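Local coordinates for protein dermonecrotic toxin (PDB 2EBF) that forms the C-terminal region of a dermonecrotic, mitogenic toxin that induces bone resorption and is associated with severe atrophic rhinitis in pigs, at residues I175-A178 and L179-V183; R312-F315 and N316-S320; I698-V701 and D702-A705. One frame throughout, in Å; residues are numbered along the deposited sequence.

Contact 1 of 3, residues I175-A178 and L179-V183; sequences IRFA and LQDTV
The C-terminal end of helix 171-180 unwinds here, and Q180 and D181 turn back on the last full turn, at F177. The last strong i to i+4 backbone bond runs from L179 N to I175 O at 2.9 Å; those that follow are weak. Beside it, I175 CG2 and L179 CD1 touch at 3.9 Å, the two branched side chains lying alongside and pointing the same way, against helix 135-143.

The carbonyl of F177 is gripped three times. Q180 NE2 reaches F177 O at 2.9 Å, on a lone pair in the carbonyl plane. The backbone N-H groups of Q180 and D181 add weak bonds to the same O, which they share with R176 O and A178 O respectively. Q180 can fold back like this because its CG sits between the backbone N and the carbonyl carbon (chi1 65°) and the chain bends again at chi2. The amide of Q180 thus returns to a carbonyl in the closing turn of the helix. It also brings NE2 within 3.3 Å of F177 CD1, with the amide turned 30° from the ring.

D181, the first residue to leave helical angles, begins an Asx turn: its OD1 takes V183 N at 2.8 Å, from above the carboxylate plane, and also I184 N. D181 OD2 lies 3.7 Å from F177 CZ and forms a salt bridge with R322 of helix 312-333, joining the turn to that helix.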
loop_
_atom_site.group_PDB
_atom_site.type_symbol
_atom_site.label_atom_id
_atom_site.label_comp_id
_atom_site.label_asym_id
_atom_site.label_seq_id
_atom_site.Cartn_x
_atom_site.Cartn_y
_atom_site.Cartn_z
ATOM N N ILE A 175 -6.158 5.614 5.938
ATOM C CA ILE A 175 -6.252 6.446 7.144
ATOM C C ILE A 175 -6.629 5.589 8.358
ATOM O O ILE A 175 -6.021 5.725 9.415
ATOM C CB ILE A 175 -7.249 7.629 6.970
ATOM C CG1 ILE A 175 -6.665 8.679 6.016
ATOM C CG2 ILE A 175 -7.635 8.246 8.335
ATOM C CD1 ILE A 175 -7.702 9.726 5.517
ATOM N N ARG A 176 -7.616 4.703 8.205
ATOM C CA ARG A 176 -8.017 3.830 9.316
ATOM C C ARG A 176 -6.846 2.970 9.805
ATOM O O ARG A 176 -6.637 2.825 11.015
ATOM C CB ARG A 176 -9.213 2.954 8.932
ATOM C CG ARG A 176 -10.443 3.744 8.531
ATOM C CD ARG A 176 -11.617 2.811 8.308
ATOM N NE ARG A 176 -12.896 3.515 8.270
ATOM C CZ ARG A 176 -13.592 3.769 7.166
ATOM N NH1 ARG A 176 -13.153 3.378 5.975
ATOM N NH2 ARG A 176 -14.755 4.402 7.264
ATOM N N PHE A 177 -6.088 2.411 8.861
ATOM C CA PHE A 177 -4.858 1.673 9.183
ATOM C C PHE A 177 -3.875 2.531 9.982
ATOM O O PHE A 177 -3.365 2.089 11.012
ATOM C CB PHE A 177 -4.194 1.145 7.901
ATOM C CG PHE A 177 -2.778 0.628 8.103
ATOM C CD1 PHE A 177 -2.542 -0.518 8.848
ATOM C CD2 PHE A 177 -1.697 1.299 7.536
ATOM C CE1 PHE A 177 -1.246 -0.994 9.044
ATOM C CE2 PHE A 177 -0.396 0.830 7.709
ATOM C CZ PHE A 177 -0.171 -0.320 8.467
ATOM N N ALA A 178 -3.618 3.753 9.500
ATOM C CA ALA A 178 -2.649 4.659 10.129
ATOM C C ALA A 178 -3.053 4.983 11.559
ATOM O O ALA A 178 -2.216 4.979 12.460
ATOM C CB ALA A 178 -2.509 5.948 9.320
ATOM N N LEU A 179 -4.348 5.231 11.760
ATOM C CA LEU A 179 -4.876 5.646 13.067
ATOM C C LEU A 179 -4.760 4.580 14.155
ATOM O O LEU A 179 -4.634 4.898 15.342
ATOM C CB LEU A 179 -6.342 6.078 12.936
ATOM C CG LEU A 179 -6.655 7.382 12.195
ATOM C CD1 LEU A 179 -8.173 7.577 12.121
ATOM C CD2 LEU A 179 -6.001 8.577 12.869
ATOM N N GLN A 180 -4.825 3.318 13.752
ATOM C CA GLN A 180 -4.717 2.210 14.696
ATOM C C GLN A 180 -3.286 1.694 14.852
ATOM O O GLN A 180 -2.965 1.059 15.847
ATOM C CB GLN A 180 -5.684 1.069 14.315
ATOM C CG GLN A 180 -5.391 0.368 12.975
ATOM C CD GLN A 180 -4.257 -0.646 13.060
ATOM O OE1 GLN A 180 -4.215 -1.481 13.982
ATOM N NE2 GLN A 180 -3.327 -0.580 12.104
ATOM N N ASP A 181 -2.432 1.962 13.871
ATOM C CA ASP A 181 -1.071 1.435 13.891
ATOM C C ASP A 181 -0.241 1.962 15.073
ATOM O O ASP A 181 -0.161 3.167 15.291
ATOM C CB ASP A 181 -0.388 1.707 12.554
ATOM C CG ASP A 181 0.985 1.093 12.471
ATOM O OD1 ASP A 181 1.933 1.740 12.946
ATOM O OD2 ASP A 181 1.123 -0.022 11.918
ATOM N N THR A 182 0.366 1.053 15.838
ATOM C CA THR A 182 1.082 1.447 17.070
ATOM C C THR A 182 2.331 2.304 16.837
ATOM O O THR A 182 2.864 2.901 17.783
ATOM C CB THR A 182 1.451 0.239 17.966
ATOM O OG1 THR A 182 2.414 -0.589 17.302
ATOM C CG2 THR A 182 0.209 -0.583 18.310
ATOM N N VAL A 183 2.791 2.368 15.587
ATOM C CA VAL A 183 3.923 3.216 15.237
ATOM C C VAL A 183 3.417 4.526 14.630
ATOM O O VAL A 183 3.675 5.602 15.168
ATOM C CB VAL A 183 4.912 2.495 14.297
ATOM C CG1 VAL A 183 5.987 3.453 13.781
ATOM C CG2 VAL A 183 5.542 1.297 15.016
#

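Contact 2 of 3, residues R312-F315 and N316-S320; sequences RNFF and NTLVS. With GLC (alpha-D-glucopyranose), chain B.
R312 and N316 meet one turn apart through their polar ends: R312 NH1 gives a weak bond to N316 OD1 at 3.3 Å, with OD1 at the edge of the guanidinium and the amide plane turned 85° from it. The arginine chain kinks at chi2 and chi3, which turns it back so that CD and NH1 both meet N316 OD1. On another part of the head, R312 NE comes within 3.0 Å of glucose O6. E100 forms a salt bridge with NH2, and F188 a cation-pi contact, so several partners fix the guanidinium beside the sugar.

Backbone bonds make up the second group. They belong to the first turns of helix 312-333, whose opening residue, R312, helps to line a glycan pocket seen in the crystal. N316 N donates to R312 O at 2.9 Å, nearly straight at 170°, and L318 N to F314 O, also 2.9 Å.

The third group is apolar. F314 CG is anti to the backbone N (chi1 177°), which carries the ring along the helix until F314 CE2 is 3.7 Å from L318 CD2. F315 CE2 approaches V319 CG2 to 3.9 Å in the same manner, and N316 OD1 lies in the plane of the F315 ring, 3.8 Å from F315 CD2. Both rings have edge-to-face neighbours, Y205 for F314 and F188 for F315.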
loop_
_atom_site.group_PDB
_atom_site.type_symbol
_atom_site.label_atom_id
_atom_site.label_comp_id
_atom_site.label_asym_id
_atom_site.label_seq_id
_atom_site.Cartn_x
_atom_site.Cartn_y
_atom_site.Cartn_z
ATOM N N ARG A 312 14.637 8.473 14.894
ATOM C CA ARG A 312 13.633 9.134 14.053
ATOM C C ARG A 312 13.695 8.604 12.628
ATOM O O ARG A 312 12.675 8.486 11.953
ATOM C CB ARG A 312 13.782 10.657 14.072
ATOM C CG ARG A 312 12.833 11.380 13.095
ATOM C CD ARG A 312 11.374 10.916 13.229
ATOM N NE ARG A 312 10.650 11.781 14.135
ATOM C CZ ARG A 312 9.608 12.547 13.812
ATOM N NH1 ARG A 312 9.075 12.541 12.593
ATOM N NH2 ARG A 312 9.079 13.309 14.751
ATOM N N ASN A 313 14.899 8.263 12.187
ATOM C CA ASN A 313 15.105 7.737 10.850
ATOM C C ASN A 313 14.436 6.390 10.612
ATOM O O ASN A 313 13.804 6.179 9.574
ATOM C CB ASN A 313 16.596 7.619 10.581
ATOM C CG ASN A 313 17.025 8.433 9.396
ATOM O OD1 ASN A 313 17.244 7.892 8.299
ATOM N ND2 ASN A 313 17.119 9.753 9.587
ATOM N N PHE A 314 14.600 5.473 11.569
ATOM C CA PHE A 314 13.981 4.155 11.505
ATOM C C PHE A 314 12.467 4.298 11.628
ATOM O O PHE A 314 11.713 3.640 10.915
ATOM C CB PHE A 314 14.525 3.248 12.617
ATOM C CG PHE A 314 13.886 1.889 12.667
ATOM C CD1 PHE A 314 14.147 0.946 11.684
ATOM C CD2 PHE A 314 13.028 1.550 13.705
ATOM C CE1 PHE A 314 13.556 -0.325 11.732
ATOM C CE2 PHE A 314 12.429 0.287 13.759
ATOM C CZ PHE A 314 12.697 -0.646 12.772
ATOM N N PHE A 315 12.045 5.167 12.540
ATOM C CA PHE A 315 10.629 5.482 12.729
ATOM C C PHE A 315 9.984 5.928 11.406
ATOM O O PHE A 315 9.004 5.335 10.966
ATOM C CB PHE A 315 10.474 6.550 13.822
ATOM C CG PHE A 315 9.044 6.847 14.192
ATOM C CD1 PHE A 315 8.412 6.138 15.219
ATOM C CD2 PHE A 315 8.334 7.845 13.528
ATOM C CE1 PHE A 315 7.072 6.427 15.570
ATOM C CE2 PHE A 315 6.988 8.132 13.873
ATOM C CZ PHE A 315 6.380 7.422 14.897
ATOM N N ASN A 316 10.554 6.948 10.766
ATOM C CA ASN A 316 10.037 7.450 9.479
ATOM C C ASN A 316 9.985 6.392 8.383
ATOM O O ASN A 316 9.012 6.300 7.638
ATOM C CB ASN A 316 10.868 8.647 9.001
ATOM C CG ASN A 316 10.622 9.887 9.822
ATOM O OD1 ASN A 316 9.686 9.938 10.620
ATOM N ND2 ASN A 316 11.457 10.908 9.620
ATOM N N THR A 317 11.037 5.587 8.292
ATOM C CA THR A 317 11.106 4.517 7.302
ATOM C C THR A 317 10.009 3.478 7.518
ATOM O O THR A 317 9.391 3.003 6.564
ATOM C CB THR A 317 12.472 3.843 7.352
ATOM O OG1 THR A 317 13.457 4.794 6.941
ATOM C CG2 THR A 317 12.516 2.603 6.440
ATOM N N LEU A 318 9.783 3.132 8.782
ATOM C CA LEU A 318 8.761 2.179 9.163
ATOM C C LEU A 318 7.373 2.706 8.792
ATOM O O LEU A 318 6.553 1.973 8.254
ATOM C CB LEU A 318 8.851 1.943 10.663
ATOM C CG LEU A 318 8.526 0.582 11.278
ATOM C CD1 LEU A 318 9.220 -0.582 10.559
ATOM C CD2 LEU A 318 8.928 0.628 12.746
ATOM N N VAL A 319 7.124 3.982 9.073
ATOM C CA VAL A 319 5.845 4.616 8.723
ATOM C C VAL A 319 5.533 4.523 7.228
ATOM O O VAL A 319 4.435 4.111 6.840
ATOM C CB VAL A 319 5.808 6.105 9.174
ATOM C CG1 VAL A 319 4.661 6.854 8.497
ATOM C CG2 VAL A 319 5.695 6.202 10.681
ATOM N N SER A 320 6.491 4.919 6.395
ATOM C CA SER A 320 6.268 4.957 4.959
ATOM C C SER A 320 6.290 3.574 4.304
ATOM O O SER A 320 5.533 3.324 3.371
ATOM C CB SER A 320 7.249 5.914 4.279
ATOM O OG SER A 320 8.569 5.483 4.453
HETATM C C1 GLC B . 12.240 13.706 20.133
HETATM C C2 GLC B . 13.698 14.177 20.161
HETATM C C3 GLC B . 13.819 15.567 19.530
HETATM C C4 GLC B . 13.212 15.585 18.123
HETATM C C5 GLC B . 11.783 15.012 18.103
HETATM C C6 GLC B . 11.252 14.826 16.677
HETATM O O1 GLC B . 11.457 14.534 20.997
HETATM O O2 GLC B . 14.215 14.191 21.503
HETATM O O3 GLC B . 15.199 15.940 19.460
HETATM O O4 GLC B . 13.246 16.917 17.601
HETATM O O5 GLC B . 11.714 13.752 18.791
HETATM O O6 GLC B . 11.959 13.790 15.971
#

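Contact 3 of 3, residues I698-V701 and D702-A705; sequences ILPV and DDWA
This is a strand-to-helix junction: L699 and P700 lie at the end of the weakly bonded strand around 697-700, at the rim of the six-stranded antiparallel sheet, and D703 and W704 lie in the first turn of helix 701-711. P700 holds the N-cap position, and its carbonyl O takes W704 N at 2.9 Å in a nearly straight bond (167°) and D703 N, also at 2.9 Å, in a weak one. V701 O then receives A705 N.

D703 doubles back across the proline, its OD2 standing 3.5 Å from both CB and CG of P700. A carboxylate this early in a helix would probably be favoured by the helix dipole. L699 packs against the turn from the strand, L699 CB to W704 N at 3.8 Å, and it also touches helix 583-591.

With CG anti to the backbone N (chi1 170°), the W704 indole heads away from the strand residues, although V701 O still lies in its plane, 3.8 Å from W704 CE3. NE1 bonds to D681, and the ring meets that of H666 over the sheet. Such a turn, an edge strand running straight into a helix through a proline N-cap, packs the helix onto the sheet of the C3 domain.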
loop_
_atom_site.group_PDB
_atom_site.type_symbol
_atom_site.label_atom_id
_atom_site.label_comp_id
_atom_site.label_asym_id
_atom_site.label_seq_id
_atom_site.Cartn_x
_atom_site.Cartn_y
_atom_site.Cartn_z
ATOM N N ILE A 698 -14.553 8.558 -37.339
ATOM C CA ILE A 698 -14.755 7.240 -36.731
ATOM C C ILE A 698 -13.476 6.767 -36.055
ATOM O O ILE A 698 -12.448 6.552 -36.721
ATOM C CB ILE A 698 -15.258 6.192 -37.767
ATOM C CG1 ILE A 698 -16.570 6.682 -38.401
ATOM C CG2 ILE A 698 -15.408 4.800 -37.113
ATOM C CD1 ILE A 698 -17.066 5.832 -39.563
ATOM N N LEU A 699 -13.544 6.628 -34.734
ATOM C CA LEU A 699 -12.432 6.118 -33.931
ATOM C C LEU A 699 -12.958 5.343 -32.740
ATOM O O LEU A 699 -14.098 5.569 -32.308
ATOM C CB LEU A 699 -11.550 7.265 -33.409
ATOM C CG LEU A 699 -10.591 8.028 -34.312
ATOM C CD1 LEU A 699 -10.172 9.334 -33.624
ATOM C CD2 LEU A 699 -9.365 7.178 -34.699
ATOM N N PRO A 700 -12.125 4.450 -32.171
ATOM C CA PRO A 700 -12.543 3.883 -30.893
ATOM C C PRO A 700 -12.766 5.020 -29.902
ATOM O O PRO A 700 -12.037 6.014 -29.943
ATOM C CB PRO A 700 -11.351 3.021 -30.486
ATOM C CG PRO A 700 -10.689 2.673 -31.807
ATOM C CD PRO A 700 -10.808 3.940 -32.594
ATOM N N VAL A 701 -13.778 4.892 -29.045
ATOM C CA VAL A 701 -14.250 6.036 -28.247
ATOM C C VAL A 701 -13.133 6.773 -27.476
ATOM O O VAL A 701 -13.111 8.002 -27.442
ATOM C CB VAL A 701 -15.488 5.705 -27.348
ATOM C CG1 VAL A 701 -16.751 5.502 -28.209
ATOM C CG2 VAL A 701 -15.235 4.506 -26.461
ATOM N N ASP A 702 -12.194 6.029 -26.889
ATOM C CA ASP A 702 -11.082 6.660 -26.153
ATOM C C ASP A 702 -10.180 7.511 -27.040
ATOM O O ASP A 702 -9.706 8.574 -26.628
ATOM C CB ASP A 702 -10.258 5.618 -25.402
ATOM C CG ASP A 702 -11.049 4.921 -24.320
ATOM O OD1 ASP A 702 -12.064 5.477 -23.841
ATOM O OD2 ASP A 702 -10.644 3.800 -23.946
ATOM N N ASP A 703 -9.921 7.020 -28.249
ATOM C CA ASP A 703 -9.133 7.755 -29.236
ATOM C C ASP A 703 -9.894 8.975 -29.742
ATOM O O ASP A 703 -9.315 10.045 -29.942
ATOM C CB ASP A 703 -8.753 6.836 -30.383
ATOM C CG ASP A 703 -7.871 5.692 -29.919
ATOM O OD1 ASP A 703 -6.884 5.961 -29.213
ATOM O OD2 ASP A 703 -8.188 4.530 -30.217
ATOM N N TRP A 704 -11.201 8.812 -29.922
ATOM C CA TRP A 704 -12.073 9.942 -30.244
ATOM C C TRP A 704 -11.973 11.034 -29.172
ATOM O O TRP A 704 -11.741 12.193 -29.503
ATOM C CB TRP A 704 -13.525 9.478 -30.407
ATOM C CG TRP A 704 -14.531 10.613 -30.505
ATOM C CD1 TRP A 704 -14.891 11.293 -31.637
ATOM C CD2 TRP A 704 -15.316 11.169 -29.437
ATOM N NE1 TRP A 704 -15.828 12.245 -31.338
ATOM C CE2 TRP A 704 -16.117 12.190 -29.998
ATOM C CE3 TRP A 704 -15.417 10.905 -28.060
ATOM C CZ2 TRP A 704 -17.003 12.956 -29.233
ATOM C CZ3 TRP A 704 -16.304 11.671 -27.290
ATOM C CH2 TRP A 704 -17.089 12.685 -27.888
ATOM N N ALA A 705 -12.138 10.659 -27.898
ATOM C CA ALA A 705 -12.081 11.634 -26.796
ATOM C C ALA A 705 -10.758 12.384 -26.802
ATOM O O ALA A 705 -10.731 13.619 -26.690
ATOM C CB ALA A 705 -12.300 10.953 -25.453
#

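How the contacts relate
Along the chain the order is contact 1, contact 2, contact 3, with none nested in another. Contacts 1 and 2 are neighbours, their centres 14 Å apart: the turn leaving helix 171-180 comes down on the start of helix 312-333, where V183 O meets F315 CZ at 3.3 Å and the V183 methyls touch L318 and V319. The exit from one helix is thus packed against the first turns of another, close to the bound sugars. Contact 3 stands apart, its nearest atoms about 30 Å from contact 1 and 32 Å from contact 2. It belongs to the C3 domain and its antiparallel sheet, whereas contact 2 lies in C2, so contacts 1 and 2 report on one neighbourhood and contact 3 on a distant module.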